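Local coordinates for protein serine protease pet (Escherichia coli, PDB 4OM9) that probably acts as a secreted autotransporter enterotoxin, a serine protease that appears to cleave the host cytoskeletal protein alpha-fodrin, at residues A[732-737]-A[752-757]; A[683-688]-A[701-706]; A[748-753]-A[789-794]; A[738-743]-A[758-763]. All blocks are in the same frame, centred on the assembly; numbering follows the deposited sequence.

Contact 1 of 4, residues A[732-737]-A[752-757]; sequences YELTED and DIKSEK
E733 and D752 open a parallel strand pairing: E733 N donates to D752 O (2.8 Å), then E733 O receives K754 N and K754 O receives the N-H of T735, the last two both 3.0 Å. The tight part lies here and on the inner face, where the CG of E733 rests against CB of I753 and the CB atoms of T735 and S755 meet at 3.7 Å. Close-packed too, although Y732 is exposed, is the start: D752 CB sits over the face of the Y732 ring, 3.6 Å from its centroid, in a CH-pi contact, and OD2 lies over the same ring, 2.9 Å from CZ. On the outer face the packing thins. K754 has CG wedged between backbone N and carbonyl carbon (chi1 72°) and runs on extended, so that its CE crosses L734 CD2 at 3.6 Å. The other end frays: S755 OG reaches T735 O only weakly and takes the N-H of K757 in an ST turn, while the exposed chain of K757 lies along E736 O. Strand 733-735 lies between strand 703-705 and strand 747-755, hydrogen-bonded to both; F741 of strand 740-744 touches E733 and I753.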
loop_
_atom_site.group_PDB
_atom_site.type_symbol
_atom_site.label_atom_id
_atom_site.label_comp_id
_atom_site.label_asym_id
_atom_site.label_seq_id
_atom_site.Cartn_x
_atom_site.Cartn_y
_atom_site.Cartn_z
ATOM N N TYR A 732 -23.352 27.551 3.580
ATOM C CA TYR A 732 -22.785 27.715 4.916
ATOM C C TYR A 732 -22.057 26.446 5.357
ATOM O O TYR A 732 -22.070 25.425 4.660
ATOM C CB TYR A 732 -23.857 28.078 5.975
ATOM C CG TYR A 732 -24.977 29.037 5.569
ATOM C CD1 TYR A 732 -24.843 29.917 4.497
ATOM C CD2 TYR A 732 -26.171 29.063 6.289
ATOM C CE1 TYR A 732 -25.872 30.774 4.141
ATOM C CE2 TYR A 732 -27.199 29.921 5.944
ATOM C CZ TYR A 732 -27.046 30.772 4.868
ATOM O OH TYR A 732 -28.067 31.628 4.525
ATOM N N GLU A 733 -21.405 26.521 6.513
ATOM C CA GLU A 733 -20.853 25.334 7.152
ATOM C C GLU A 733 -21.576 25.068 8.460
ATOM O O GLU A 733 -22.022 25.998 9.140
ATOM C CB GLU A 733 -19.348 25.468 7.388
ATOM C CG GLU A 733 -18.842 26.872 7.522
ATOM C CD GLU A 733 -18.077 27.337 6.297
ATOM O OE1 GLU A 733 -17.419 26.495 5.630
ATOM O OE2 GLU A 733 -18.140 28.562 6.008
ATOM N N LEU A 734 -21.695 23.790 8.800
ATOM C CA LEU A 734 -22.444 23.348 9.967
ATOM C C LEU A 734 -21.600 22.368 10.780
ATOM O O LEU A 734 -21.013 21.435 10.230
ATOM C CB LEU A 734 -23.781 22.723 9.533
ATOM C CG LEU A 734 -24.505 21.633 10.331
ATOM C CD1 LEU A 734 -24.784 22.072 11.745
ATOM C CD2 LEU A 734 -25.805 21.208 9.647
ATOM N N THR A 735 -21.529 22.590 12.089
ATOM C CA THR A 735 -20.702 21.756 12.957
ATOM C C THR A 735 -21.573 20.794 13.780
ATOM O O THR A 735 -22.627 21.178 14.285
ATOM C CB THR A 735 -19.827 22.624 13.870
ATOM O OG1 THR A 735 -19.183 23.639 13.084
ATOM C CG2 THR A 735 -18.770 21.781 14.550
ATOM N N GLU A 736 -21.115 19.549 13.908
ATOM C CA GLU A 736 -21.982 18.425 14.277
ATOM C C GLU A 736 -21.630 17.678 15.565
ATOM O O GLU A 736 -22.373 16.796 15.987
ATOM C CB GLU A 736 -21.999 17.411 13.127
ATOM C CG GLU A 736 -22.486 17.970 11.811
ATOM C CD GLU A 736 -24.000 17.992 11.705
ATOM O OE1 GLU A 736 -24.518 17.578 10.646
ATOM O OE2 GLU A 736 -24.677 18.429 12.669
ATOM N N ASP A 737 -20.499 18.022 16.172
ATOM C CA ASP A 737 -20.021 17.388 17.405
ATOM C C ASP A 737 -19.168 18.385 18.189
ATOM O O ASP A 737 -19.024 19.530 17.779
ATOM C CB ASP A 737 -19.193 16.128 17.094
ATOM C CG ASP A 737 -20.051 14.890 16.855
ATOM O OD1 ASP A 737 -21.153 14.790 17.429
ATOM O OD2 ASP A 737 -19.612 13.998 16.103
ATOM N N ASP A 752 -22.014 31.465 6.159
ATOM C CA ASP A 752 -22.423 31.412 7.563
ATOM C C ASP A 752 -21.938 30.136 8.234
ATOM O O ASP A 752 -21.645 29.149 7.569
ATOM C CB ASP A 752 -23.945 31.520 7.687
ATOM C CG ASP A 752 -24.499 32.778 7.039
ATOM O OD1 ASP A 752 -23.806 33.813 7.046
ATOM O OD2 ASP A 752 -25.629 32.730 6.514
ATOM N N ILE A 753 -21.826 30.162 9.552
ATOM C CA ILE A 753 -21.499 28.944 10.273
ATOM C C ILE A 753 -22.452 28.754 11.444
ATOM O O ILE A 753 -22.608 29.628 12.296
ATOM C CB ILE A 753 -20.035 28.929 10.765
ATOM C CG1 ILE A 753 -19.855 27.892 11.871
ATOM C CG2 ILE A 753 -19.620 30.281 11.263
ATOM C CD1 ILE A 753 -18.416 27.706 12.291
ATOM N N LYS A 754 -23.107 27.600 11.456
ATOM C CA LYS A 754 -24.086 27.286 12.469
ATOM C C LYS A 754 -23.691 25.997 13.164
ATOM O O LYS A 754 -22.971 25.177 12.598
ATOM C CB LYS A 754 -25.477 27.167 11.855
ATOM C CG LYS A 754 -25.670 25.935 11.027
ATOM C CD LYS A 754 -27.114 25.747 10.627
ATOM C CE LYS A 754 -27.258 24.486 9.781
ATOM N NZ LYS A 754 -28.689 24.116 9.602
ATOM N N SER A 755 -24.163 25.829 14.394
ATOM C CA SER A 755 -23.851 24.659 15.204
ATOM C C SER A 755 -24.671 24.643 16.476
ATOM O O SER A 755 -24.944 25.699 17.042
ATOM C CB SER A 755 -22.370 24.634 15.569
ATOM O OG SER A 755 -22.107 23.655 16.565
ATOM N N GLU A 756 -25.057 23.459 16.939
ATOM C CA GLU A 756 -25.670 23.361 18.256
ATOM C C GLU A 756 -24.978 22.337 19.147
ATOM O O GLU A 756 -25.556 21.862 20.126
ATOM C CB GLU A 756 -27.159 23.046 18.146
ATOM C CG GLU A 756 -27.537 21.975 17.160
ATOM C CD GLU A 756 -29.038 21.913 16.965
ATOM O OE1 GLU A 756 -29.523 20.963 16.317
ATOM O OE2 GLU A 756 -29.734 22.824 17.467
ATOM N N LYS A 757 -23.732 22.021 18.820
ATOM C CA LYS A 757 -22.890 21.240 19.712
ATOM C C LYS A 757 -21.888 22.151 20.419
ATOM O O LYS A 757 -21.806 23.346 20.127
ATOM C CB LYS A 757 -22.152 20.148 18.937
ATOM C CG LYS A 757 -23.062 19.188 18.183
ATOM C CD LYS A 757 -23.911 18.358 19.133
ATOM C CE LYS A 757 -24.445 17.102 18.447
ATOM N NZ LYS A 757 -25.311 16.306 19.371
#

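Contact 2 of 4, residues A[683-688]-A[701-706]; sequences LTIHKG and SNIKSG
L683 pairs with I703, T684 with K704 and I685 with S705 as parallel strands on adjacent coils, their axes only 10° apart. Backbone hydrogen bonds do most of the joining. L683 N gives its hydrogen to N702 O in a nearly straight bond of 3.2 Å, L683 O receives K704 N at 2.8 Å, I685 N goes to K704 O in a bond modelled shorter than usual, and I685 O takes the N-H of G706 at 2.8 Å. Between these bonds the CA hydrogens of I703 and S705 lean on the same carbonyls, L683 O and I685 O, and that of K687 on G706 O.

Apolar contacts fill the inner face. L683, with CG anti to the nitrogen (chi1 173°), lies alongside I703 pointing the same way, and its CD2 touches I703 CG2 at 3.9 Å. I685 reaches I703 CG2 more loosely through CD1 and sets its CB against S705 OG at 3.8 Å, a methine-to-hydroxyl contact.

Water-mediated contact belongs to the outer face. One water lies 2.8 Å from T684 OG1 and makes weak bonds to L683 O and N702 OD1, linking the two segments beside T684. K704 stands on this face too, and its long chain leads away from T684 toward E736 and L734.

The chemistry thus divides by face: sequence-independent backbone bonds fix the register, the inner face is mostly hydrocarbon, with the S705 hydroxyl among it, and the outer face carries K704 and the T684 hydroxyl, which the single water bridges to L683 O and N702 OD1.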
loop_
_atom_site.group_PDB
_atom_site.type_symbol
_atom_site.label_atom_id
_atom_site.label_comp_id
_atom_site.label_asym_id
_atom_site.label_seq_id
_atom_site.Cartn_x
_atom_site.Cartn_y
_atom_site.Cartn_z
ATOM N N LEU A 683 -20.612 18.228 1.032
ATOM C CA LEU A 683 -19.406 17.737 1.673
ATOM C C LEU A 683 -19.638 17.427 3.142
ATOM O O LEU A 683 -19.960 18.323 3.927
ATOM C CB LEU A 683 -18.278 18.759 1.538
ATOM C CG LEU A 683 -17.010 18.408 2.332
ATOM C CD1 LEU A 683 -16.528 17.012 2.002
ATOM C CD2 LEU A 683 -15.915 19.410 2.068
ATOM N N THR A 684 -19.457 16.168 3.527
ATOM C CA THR A 684 -19.656 15.789 4.921
ATOM C C THR A 684 -18.388 15.241 5.549
ATOM O O THR A 684 -17.877 14.206 5.137
ATOM C CB THR A 684 -20.778 14.750 5.080
ATOM O OG1 THR A 684 -22.019 15.324 4.650
ATOM C CG2 THR A 684 -20.916 14.345 6.544
ATOM N N ILE A 685 -17.892 15.949 6.561
ATOM C CA ILE A 685 -16.688 15.553 7.288
ATOM C C ILE A 685 -17.090 14.916 8.605
ATOM O O ILE A 685 -17.596 15.599 9.489
ATOM C CB ILE A 685 -15.772 16.761 7.523
ATOM C CG1 ILE A 685 -15.384 17.362 6.164
ATOM C CG2 ILE A 685 -14.564 16.366 8.321
ATOM C CD1 ILE A 685 -14.438 18.536 6.231
ATOM N N HIS A 686 -16.903 13.603 8.720
ATOM C CA HIS A 686 -17.379 12.860 9.889
ATOM C C HIS A 686 -16.429 12.939 11.080
ATOM O O HIS A 686 -15.278 13.353 10.950
ATOM C CB HIS A 686 -17.601 11.384 9.554
ATOM C CG HIS A 686 -18.693 11.132 8.560
ATOM N ND1 HIS A 686 -20.017 11.033 8.918
ATOM C CD2 HIS A 686 -18.645 10.926 7.219
ATOM C CE1 HIS A 686 -20.747 10.788 7.841
ATOM N NE2 HIS A 686 -19.937 10.714 6.800
ATOM N N LYS A 687 -16.933 12.513 12.236
ATOM C CA LYS A 687 -16.159 12.485 13.471
ATOM C C LYS A 687 -14.938 11.588 13.319
ATOM O O LYS A 687 -15.045 10.436 12.882
ATOM C CB LYS A 687 -17.032 12.011 14.636
ATOM C CG LYS A 687 -16.323 11.936 15.984
ATOM C CD LYS A 687 -17.335 11.783 17.122
ATOM C CE LYS A 687 -16.662 11.632 18.483
ATOM N NZ LYS A 687 -15.927 12.859 18.894
ATOM N N GLY A 688 -13.775 12.132 13.662
ATOM C CA GLY A 688 -12.535 11.400 13.517
ATOM C C GLY A 688 -11.721 11.674 12.257
ATOM O O GLY A 688 -10.688 11.031 12.047
ATOM N N SER A 701 -22.765 24.692 -2.373
ATOM C CA SER A 701 -23.475 23.874 -1.409
ATOM C C SER A 701 -22.873 24.083 -0.024
ATOM O O SER A 701 -22.175 25.067 0.209
ATOM C CB SER A 701 -23.397 22.398 -1.814
ATOM O OG SER A 701 -24.154 21.574 -0.947
ATOM N N ASN A 702 -23.119 23.135 0.875
ATOM C CA ASN A 702 -22.691 23.242 2.268
ATOM C C ASN A 702 -21.707 22.153 2.710
ATOM O O ASN A 702 -21.603 21.099 2.089
ATOM C CB ASN A 702 -23.909 23.193 3.180
ATOM C CG ASN A 702 -24.545 21.826 3.199
ATOM O OD1 ASN A 702 -24.389 21.079 4.155
ATOM N ND2 ASN A 702 -25.242 21.473 2.121
ATOM N N ILE A 703 -21.020 22.427 3.816
ATOM C CA ILE A 703 -20.054 21.520 4.420
ATOM C C ILE A 703 -20.465 21.202 5.843
ATOM O O ILE A 703 -20.575 22.106 6.667
ATOM C CB ILE A 703 -18.639 22.128 4.440
ATOM C CG1 ILE A 703 -18.184 22.483 3.028
ATOM C CG2 ILE A 703 -17.642 21.183 5.110
ATOM C CD1 ILE A 703 -17.035 23.451 3.007
ATOM N N LYS A 704 -20.700 19.929 6.131
ATOM C CA LYS A 704 -21.000 19.491 7.487
ATOM C C LYS A 704 -19.779 18.813 8.073
ATOM O O LYS A 704 -19.138 18.005 7.392
ATOM C CB LYS A 704 -22.203 18.550 7.497
ATOM C CG LYS A 704 -23.462 19.215 6.985
ATOM C CD LYS A 704 -24.645 18.267 6.909
ATOM C CE LYS A 704 -25.837 18.984 6.273
ATOM N NZ LYS A 704 -27.073 18.157 6.204
ATOM N N SER A 705 -19.450 19.132 9.327
ATOM C CA SER A 705 -18.203 18.651 9.916
ATOM C C SER A 705 -18.257 18.378 11.422
ATOM O O SER A 705 -18.520 19.268 12.227
ATOM C CB SER A 705 -17.078 19.651 9.626
ATOM O OG SER A 705 -15.887 19.298 10.312
ATOM N N GLY A 706 -17.984 17.127 11.779
ATOM C CA GLY A 706 -17.942 16.683 13.155
ATOM C C GLY A 706 -16.529 16.274 13.511
ATOM O O GLY A 706 -16.297 15.633 14.538
HETATM O O HOH W 1 -22.829 17.971 4.024
#

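Contact 3 of 4, residues A[748-753]-A[789-794]; sequences SVTGDI and SYQGSI
Y790 swings its CG away from its own backbone N (chi1 164°), which lays the ring along the inner face between V749 and I753; V749, turned likewise for CG1 (chi1 -177°), brings that methyl within 3.8 Å of Y790 CD1. V749 CB lies in the ring plane at its edge, so the valine meets the tyrosine from the side. I753 places CG2 between backbone N and carbonyl carbon, from where it touches Y790 CZ at 3.7 Å and presses tightly on I794 CG1, the two isoleucines lying side by side.

The tyrosine hydroxyl is held at the turn after the strand: it accepts S793 N at 3.2 Å and stands beside G751 O. This is where the chain departs from a regular strand, with a cis peptide before G792 and with G751 at backbone angles that suit glycine. Parallel pairing is broken here and then resumes. Before the break V749 N bonds to S789 O (2.8 Å), Q791 N to V749 O and G751 N to Q791 O; after it I753 N reaches S793 O at 2.9 Å. On the outer face the S748 hydroxyl donates to S789 OG at 3.2 Å. At the turn, D752 OD1 lies against S793 CB.

F763 stacks on the Y790 ring, while A743 lies against V749. Inward aromatic and aliphatic residues over hydrogen-bonded parallel coils are characteristic of the right-handed parallel beta-helix of autotransporter passenger domains, here with a bent corner between two faces.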
loop_
_atom_site.group_PDB
_atom_site.type_symbol
_atom_site.label_atom_id
_atom_site.label_comp_id
_atom_site.label_asym_id
_atom_site.label_seq_id
_atom_site.Cartn_x
_atom_site.Cartn_y
_atom_site.Cartn_z
ATOM N N SER A 748 -9.379 33.744 3.811
ATOM C CA SER A 748 -10.571 34.577 3.722
ATOM C C SER A 748 -11.812 33.703 3.548
ATOM O O SER A 748 -12.018 33.119 2.495
ATOM C CB SER A 748 -10.446 35.568 2.568
ATOM O OG SER A 748 -11.642 36.305 2.411
ATOM N N VAL A 749 -12.633 33.624 4.589
ATOM C CA VAL A 749 -13.710 32.643 4.664
ATOM C C VAL A 749 -15.093 33.274 4.592
ATOM O O VAL A 749 -15.477 34.055 5.464
ATOM C CB VAL A 749 -13.621 31.835 5.969
ATOM C CG1 VAL A 749 -14.703 30.767 6.019
ATOM C CG2 VAL A 749 -12.245 31.228 6.112
ATOM N N THR A 750 -15.852 32.919 3.559
ATOM C CA THR A 750 -17.202 33.446 3.390
ATOM C C THR A 750 -18.216 32.324 3.612
ATOM O O THR A 750 -17.938 31.163 3.319
ATOM C CB THR A 750 -17.387 34.087 1.980
ATOM O OG1 THR A 750 -16.440 35.147 1.804
ATOM C CG2 THR A 750 -18.791 34.654 1.796
ATOM N N GLY A 751 -19.382 32.667 4.150
ATOM C CA GLY A 751 -20.453 31.703 4.333
ATOM C C GLY A 751 -20.734 31.462 5.798
ATOM O O GLY A 751 -19.806 31.270 6.586
ATOM N N ASP A 752 -22.014 31.465 6.159
ATOM C CA ASP A 752 -22.423 31.412 7.563
ATOM C C ASP A 752 -21.938 30.136 8.234
ATOM O O ASP A 752 -21.645 29.149 7.569
ATOM C CB ASP A 752 -23.945 31.520 7.687
ATOM C CG ASP A 752 -24.499 32.778 7.039
ATOM O OD1 ASP A 752 -23.806 33.813 7.046
ATOM O OD2 ASP A 752 -25.629 32.730 6.514
ATOM N N ILE A 753 -21.826 30.162 9.552
ATOM C CA ILE A 753 -21.499 28.944 10.273
ATOM C C ILE A 753 -22.452 28.754 11.444
ATOM O O ILE A 753 -22.608 29.628 12.296
ATOM C CB ILE A 753 -20.035 28.929 10.765
ATOM C CG1 ILE A 753 -19.855 27.892 11.871
ATOM C CG2 ILE A 753 -19.620 30.281 11.263
ATOM C CD1 ILE A 753 -18.416 27.706 12.291
ATOM N N SER A 789 -9.743 36.703 7.580
ATOM C CA SER A 789 -11.050 37.340 7.570
ATOM C C SER A 789 -12.118 36.275 7.387
ATOM O O SER A 789 -11.892 35.260 6.726
ATOM C CB SER A 789 -11.150 38.401 6.472
ATOM O OG SER A 789 -11.364 37.800 5.207
ATOM N N TYR A 790 -13.266 36.514 8.010
ATOM C CA TYR A 790 -14.437 35.673 7.892
ATOM C C TYR A 790 -15.659 36.541 7.665
ATOM O O TYR A 790 -15.656 37.718 8.047
ATOM C CB TYR A 790 -14.616 34.805 9.144
ATOM C CG TYR A 790 -16.001 34.222 9.235
ATOM C CD1 TYR A 790 -16.347 33.091 8.509
ATOM C CD2 TYR A 790 -16.981 34.838 10.003
ATOM C CE1 TYR A 790 -17.624 32.578 8.566
ATOM C CE2 TYR A 790 -18.253 34.335 10.065
ATOM C CZ TYR A 790 -18.573 33.211 9.348
ATOM O OH TYR A 790 -19.852 32.724 9.421
ATOM N N GLN A 791 -16.699 35.980 7.043
ATOM C CA GLN A 791 -18.021 36.634 7.030
ATOM C C GLN A 791 -19.153 35.671 6.676
ATOM O O GLN A 791 -19.064 34.941 5.707
ATOM C CB GLN A 791 -18.040 37.846 6.071
ATOM C CG GLN A 791 -17.777 37.503 4.623
ATOM C CD GLN A 791 -18.447 38.523 3.700
ATOM O OE1 GLN A 791 -19.675 38.528 3.557
ATOM N NE2 GLN A 791 -17.652 39.398 3.094
ATOM N N GLY A 792 -20.225 35.689 7.461
ATOM C CA GLY A 792 -20.328 36.589 8.592
ATOM C C GLY A 792 -21.568 36.399 9.435
ATOM O O GLY A 792 -22.229 37.370 9.760
ATOM N N SER A 793 -21.883 35.157 9.791
ATOM C CA SER A 793 -23.003 34.893 10.691
ATOM C C SER A 793 -22.804 33.592 11.464
ATOM O O SER A 793 -22.768 32.516 10.874
ATOM C CB SER A 793 -24.314 34.845 9.909
ATOM O OG SER A 793 -25.336 34.232 10.669
ATOM N N ILE A 794 -22.689 33.691 12.787
ATOM C CA ILE A 794 -22.414 32.518 13.617
ATOM C C ILE A 794 -23.510 32.215 14.638
ATOM O O ILE A 794 -23.608 32.873 15.678
ATOM C CB ILE A 794 -21.092 32.670 14.391
ATOM C CG1 ILE A 794 -19.947 32.994 13.446
ATOM C CG2 ILE A 794 -20.784 31.409 15.186
ATOM C CD1 ILE A 794 -18.664 33.304 14.162
#

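Contact 4 of 4, residues A[738-743]-A[758-763]; sequences GANFTA and AAKLSF
A743 and S762 share the one strong hydrogen bond of this contact: A743 N gives its hydrogen to S762 OG at 2.6 Å, a side-chain hydroxyl accepting where a regular parallel partner would offer a carbonyl. The hydroxyl gets there because OG sits between backbone N and carbonyl carbon (chi1 77°), just after a cis peptide joining L761 to S762. S762 CB also lies 3.4 Å from T742 CA, a tight approach.

Elsewhere the backbones do not pair regularly. K760 N reaches A739 O only weakly, at 3.4 Å, and F741 N stays 3.8 Å from K760 O. A743 is also backbone-bonded to G764, and A759 N makes a weak bond to S799 OG. On the other edge, N740 bonds through its backbone to G707 and L709, and T742 to L709 and L711, so the preceding coil meets the polar groups there. The N740 amide divides its ends: ND2 makes a weak bond to D708 OD1, whereas OD1 faces hydrocarbon, with L761 CD1 at 3.3 Å and the K760 chain alongside. L761 CD1 likewise abuts T742 OG1, its branch lying across both polar groups.

Inside, contact is apolar. A743 CB meets the edge of the F763 ring in its plane, 3.8 Å from CD1, and F763 CE1 comes to the edge of the F741 ring.

Segment 758-763 thus follows strand 740-744 as an irregular loop running almost parallel to it. F741 lies on L709 and L711 of strand 708-712, and F763 also touches L801, M803, A806 and L807.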
loop_
_atom_site.group_PDB
_atom_site.type_symbol
_atom_site.label_atom_id
_atom_site.label_comp_id
_atom_site.label_asym_id
_atom_site.label_seq_id
_atom_site.Cartn_x
_atom_site.Cartn_y
_atom_site.Cartn_z
ATOM N N GLY A 738 -18.574 17.948 19.297
ATOM C CA GLY A 738 -17.530 18.733 19.936
ATOM C C GLY A 738 -16.307 18.819 19.033
ATOM O O GLY A 738 -15.257 18.267 19.345
ATOM N N ALA A 739 -16.449 19.526 17.915
ATOM C CA ALA A 739 -15.488 19.478 16.815
ATOM C C ALA A 739 -14.547 20.676 16.762
ATOM O O ALA A 739 -14.525 21.504 17.670
ATOM C CB ALA A 739 -16.232 19.359 15.507
ATOM N N ASN A 740 -13.754 20.746 15.694
ATOM C CA ASN A 740 -12.859 21.879 15.450
ATOM C C ASN A 740 -12.994 22.461 14.046
ATOM O O ASN A 740 -12.925 21.750 13.025
ATOM C CB ASN A 740 -11.401 21.492 15.685
ATOM C CG ASN A 740 -11.078 21.298 17.147
ATOM O OD1 ASN A 740 -11.408 22.143 17.987
ATOM N ND2 ASN A 740 -10.440 20.179 17.466
ATOM N N PHE A 741 -13.194 23.769 14.012
ATOM C CA PHE A 741 -13.260 24.512 12.773
ATOM C C PHE A 741 -12.285 25.679 12.877
ATOM O O PHE A 741 -12.566 26.683 13.532
ATOM C CB PHE A 741 -14.689 24.979 12.501
ATOM C CG PHE A 741 -14.841 25.778 11.239
ATOM C CD1 PHE A 741 -14.656 27.154 11.247
ATOM C CD2 PHE A 741 -15.189 25.161 10.049
ATOM C CE1 PHE A 741 -14.801 27.894 10.098
ATOM C CE2 PHE A 741 -15.336 25.896 8.888
ATOM C CZ PHE A 741 -15.144 27.264 8.913
ATOM N N THR A 742 -11.139 25.523 12.228
ATOM C CA THR A 742 -10.043 26.467 12.322
ATOM C C THR A 742 -9.750 27.183 11.002
ATOM O O THR A 742 -9.574 26.554 9.961
ATOM C CB THR A 742 -8.751 25.760 12.814
ATOM O OG1 THR A 742 -8.988 25.170 14.095
ATOM C CG2 THR A 742 -7.584 26.736 12.923
ATOM N N ALA A 743 -9.703 28.508 11.055
ATOM C CA ALA A 743 -9.271 29.307 9.920
ATOM C C ALA A 743 -8.111 30.183 10.361
ATOM O O ALA A 743 -8.164 30.793 11.430
ATOM C CB ALA A 743 -10.410 30.147 9.381
ATOM N N ALA A 758 -21.125 21.582 21.345
ATOM C CA ALA A 758 -20.046 22.321 21.986
ATOM C C ALA A 758 -18.822 22.335 21.073
ATOM O O ALA A 758 -17.940 21.488 21.193
ATOM C CB ALA A 758 -19.706 21.714 23.339
ATOM N N ALA A 759 -18.774 23.288 20.147
ATOM C CA ALA A 759 -17.673 23.331 19.185
ATOM C C ALA A 759 -16.662 24.398 19.571
ATOM O O ALA A 759 -16.873 25.139 20.526
ATOM C CB ALA A 759 -18.196 23.572 17.777
ATOM N N LYS A 760 -15.560 24.474 18.833
ATOM C CA LYS A 760 -14.476 25.376 19.209
ATOM C C LYS A 760 -13.921 26.166 18.035
ATOM O O LYS A 760 -14.319 25.952 16.897
ATOM C CB LYS A 760 -13.343 24.585 19.864
ATOM C CG LYS A 760 -13.750 23.775 21.090
ATOM C CD LYS A 760 -12.767 22.637 21.324
ATOM C CE LYS A 760 -11.392 23.140 21.768
ATOM N NZ LYS A 760 -11.434 23.669 23.163
ATOM N N LEU A 761 -13.038 27.116 18.349
ATOM C CA LEU A 761 -12.085 27.671 17.386
ATOM C C LEU A 761 -12.748 28.557 16.305
ATOM O O LEU A 761 -13.956 28.430 16.074
ATOM C CB LEU A 761 -11.289 26.498 16.788
ATOM C CG LEU A 761 -10.251 25.977 17.796
ATOM C CD1 LEU A 761 -9.518 24.754 17.287
ATOM C CD2 LEU A 761 -9.264 27.083 18.177
ATOM N N SER A 762 -12.004 29.471 15.656
ATOM C CA SER A 762 -10.543 29.646 15.746
ATOM C C SER A 762 -10.024 31.009 15.321
ATOM O O SER A 762 -9.152 31.574 15.976
ATOM C CB SER A 762 -9.843 28.679 14.835
ATOM O OG SER A 762 -9.949 29.178 13.511
ATOM N N PHE A 763 -10.545 31.472 14.180
ATOM C CA PHE A 763 -9.988 32.543 13.324
ATOM C C PHE A 763 -8.664 33.185 13.744
ATOM O O PHE A 763 -8.565 33.797 14.802
ATOM C CB PHE A 763 -11.008 33.668 13.154
ATOM C CG PHE A 763 -12.374 33.205 12.745
ATOM C CD1 PHE A 763 -12.541 32.288 11.731
ATOM C CD2 PHE A 763 -13.496 33.700 13.387
ATOM C CE1 PHE A 763 -13.811 31.864 11.365
ATOM C CE2 PHE A 763 -14.760 33.290 13.030
ATOM C CZ PHE A 763 -14.921 32.370 12.016
#

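Four pairings between coils of the beta-helix are gathered here, all on one side of the chain's centre, contacts 1 and 4 joining the same pair of coils. Contact 2 closes first along the chain; contacts 1 and 4 then interleave, and contact 3 begins where contact 1 ends, sharing D752 and I753 on strand 747-755. Contacts 1 and 2 have centres about 9 Å apart and join through strands 703-705 and 733-735, with L734 probably hydrogen-bonded to I703 and S705. Contact 4 lies about 10 Å from contact 1 and 13 Å from contact 3, joined to both through F741 and I753. Contacts 2 and 3 do not touch. Together they make part of the stalk, with neighbouring coils packed against one another.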